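Local atomic coordinates of ORF48 (Lactococcus phage TP901-1, PDB entry 3U6X), a protein that is the baseplate upper protein of the phage and probably links the baseplate core to the receptor-binding proteins that attach to the host. Residues P14-T19 with Q55-E60. Sequence-based numbering, arbitrary orientation.
Sequences PEVKVT and QKVYVE
V16 and V57 meet methyl to methyl: CG2 of V16 lies 3.9 Å from CG1 of V57, and the two side chains run past each other, pointing opposite ways. The other branch of V16, CG1, reaches V59 CG2 at 4.2 Å, so V16 spans two successive inward residues of strand 56-60. V59 in turn divides its methyls, giving CG1 to V18 CG2 at 3.9 Å. All four valines share one rotamer, with CG1 trans to the backbone nitrogen (chi1 178° in V16, -169° in V57), and each of the three close pairs joins a CG1 of one strand to a CG2 of the other. Beyond V57, at the start of the row, the ring of P14 adds a looser touch, its CG 4.3 Å from V57 CG2.

No hydrogen bond links the segments, and the strand axes, 36° from parallel, come no nearer than 9.4 Å, too far for direct backbone pairing; the methyl contacts alone join them. Strand 43-53 lies between the two in sheet order, and V18 and V57 also touch its V48 and Y52. V16 packs on L6, and V18 on L88 and F90, extending the apolar cluster. Buried valines facing each other from two strands that flank the same middle strand line the concave side of a bent antiparallel sheet, consistent with the apolar core of an immunoglobulin-like beta-sandwich.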
loop_
_atom_site.group_PDB
_atom_site.type_symbol
_atom_site.label_atom_id
_atom_site.label_comp_id
_atom_site.label_asym_id
_atom_site.label_seq_id
_atom_site.Cartn_x
_atom_site.Cartn_y
_atom_site.Cartn_z
ATOM N N PRO V 14 27.228 -18.108 33.934
ATOM C CA PRO V 14 25.812 -18.503 33.943
ATOM C C PRO V 14 25.265 -18.897 35.299
ATOM O O PRO V 14 25.960 -19.545 36.070
ATOM C CB PRO V 14 25.766 -19.669 32.956
ATOM C CG PRO V 14 27.112 -20.172 32.898
ATOM C CD PRO V 14 28.007 -19.003 33.063
ATOM N N GLU V 15 24.036 -18.459 35.607
ATOM C CA GLU V 15 23.362 -18.791 36.856
ATOM C C GLU V 15 23.009 -20.282 36.846
ATOM O O GLU V 15 22.600 -20.826 35.814
ATOM C CB GLU V 15 22.089 -17.962 37.021
ATOM C CG GLU V 15 22.067 -17.089 38.262
ATOM C CD GLU V 15 22.262 -17.796 39.593
ATOM O OE1 GLU V 15 23.394 -17.720 40.128
ATOM O OE2 GLU V 15 21.291 -18.396 40.113
ATOM N N VAL V 16 23.229 -20.943 37.984
ATOM C CA VAL V 16 22.946 -22.364 38.148
ATOM C C VAL V 16 21.981 -22.495 39.321
ATOM O O VAL V 16 22.167 -21.868 40.372
ATOM C CB VAL V 16 24.240 -23.219 38.347
ATOM C CG1 VAL V 16 23.917 -24.697 38.559
ATOM C CG2 VAL V 16 25.192 -23.061 37.169
ATOM N N LYS V 17 20.918 -23.284 39.103
ATOM C CA LYS V 17 19.913 -23.580 40.107
ATOM C C LYS V 17 19.813 -25.093 40.254
ATOM O O LYS V 17 19.714 -25.826 39.252
ATOM C CB LYS V 17 18.577 -22.931 39.752
ATOM C CG LYS V 17 18.481 -21.483 40.185
ATOM C CD LYS V 17 17.404 -20.763 39.371
ATOM C CE LYS V 17 17.199 -19.338 39.819
ATOM N NZ LYS V 17 16.262 -18.626 38.914
ATOM N N VAL V 18 19.945 -25.566 41.513
ATOM C CA VAL V 18 19.963 -26.990 41.835
ATOM C C VAL V 18 18.712 -27.358 42.611
ATOM O O VAL V 18 18.318 -26.607 43.508
ATOM C CB VAL V 18 21.267 -27.415 42.570
ATOM C CG1 VAL V 18 21.315 -28.923 42.797
ATOM C CG2 VAL V 18 22.499 -26.969 41.801
ATOM N N THR V 19 18.087 -28.503 42.235
ATOM C CA THR V 19 16.892 -29.086 42.847
ATOM C C THR V 19 17.097 -30.584 43.174
ATOM O O THR V 19 17.846 -31.293 42.491
ATOM C CB THR V 19 15.632 -28.826 42.021
ATOM O OG1 THR V 19 15.818 -29.252 40.672
ATOM C CG2 THR V 19 15.173 -27.398 42.075
ATOM N N GLN V 55 34.505 -21.051 31.349
ATOM C CA GLN V 55 33.681 -22.221 30.981
ATOM C C GLN V 55 33.570 -23.317 32.044
ATOM O O GLN V 55 33.385 -24.488 31.707
ATOM C CB GLN V 55 34.111 -22.794 29.623
ATOM C CG GLN V 55 34.037 -21.765 28.497
ATOM C CD GLN V 55 34.404 -22.311 27.141
ATOM O OE1 GLN V 55 34.970 -23.402 26.995
ATOM N NE2 GLN V 55 34.085 -21.546 26.114
ATOM N N LYS V 56 33.651 -22.917 33.329
ATOM C CA LYS V 56 33.587 -23.820 34.480
ATOM C C LYS V 56 32.867 -23.140 35.632
ATOM O O LYS V 56 33.246 -22.034 36.026
ATOM C CB LYS V 56 35.015 -24.194 34.930
ATOM C CG LYS V 56 35.396 -25.654 34.715
ATOM C CD LYS V 56 36.912 -25.906 34.902
ATOM C CE LYS V 56 37.706 -25.714 33.623
ATOM N NZ LYS V 56 37.588 -26.886 32.709
ATOM N N VAL V 57 31.826 -23.800 36.170
ATOM C CA VAL V 57 31.088 -23.336 37.338
ATOM C C VAL V 57 31.408 -24.324 38.455
ATOM O O VAL V 57 31.244 -25.533 38.277
ATOM C CB VAL V 57 29.544 -23.260 37.125
ATOM C CG1 VAL V 57 28.875 -22.525 38.275
ATOM C CG2 VAL V 57 29.196 -22.588 35.819
ATOM N N TYR V 58 31.825 -23.812 39.607
ATOM C CA TYR V 58 32.032 -24.632 40.792
ATOM C C TYR V 58 30.797 -24.452 41.678
ATOM O O TYR V 58 30.515 -23.338 42.101
ATOM C CB TYR V 58 33.329 -24.250 41.502
ATOM C CG TYR V 58 34.529 -24.288 40.584
ATOM C CD1 TYR V 58 35.150 -25.494 40.263
ATOM C CD2 TYR V 58 35.064 -23.116 40.055
ATOM C CE1 TYR V 58 36.244 -25.535 39.397
ATOM C CE2 TYR V 58 36.166 -23.143 39.203
ATOM C CZ TYR V 58 36.753 -24.354 38.876
ATOM O OH TYR V 58 37.834 -24.368 38.034
ATOM N N VAL V 59 30.002 -25.519 41.833
ATOM C CA VAL V 59 28.746 -25.542 42.578
ATOM C C VAL V 59 28.959 -26.210 43.922
ATOM O O VAL V 59 29.182 -27.419 43.990
ATOM C CB VAL V 59 27.626 -26.241 41.765
ATOM C CG1 VAL V 59 26.284 -26.119 42.465
ATOM C CG2 VAL V 59 27.536 -25.679 40.341
ATOM N N GLU V 60 28.909 -25.412 44.987
ATOM C CA GLU V 60 29.042 -25.874 46.366
ATOM C C GLU V 60 27.647 -25.978 47.008
ATOM O O GLU V 60 26.923 -25.000 47.032
ATOM C CB GLU V 60 29.931 -24.925 47.161
ATOM C CG GLU V 60 31.317 -25.472 47.410
ATOM C CD GLU V 60 31.718 -25.470 48.868
ATOM O OE1 GLU V 60 31.789 -26.573 49.456
ATOM O OE2 GLU V 60 31.949 -24.372 49.427
#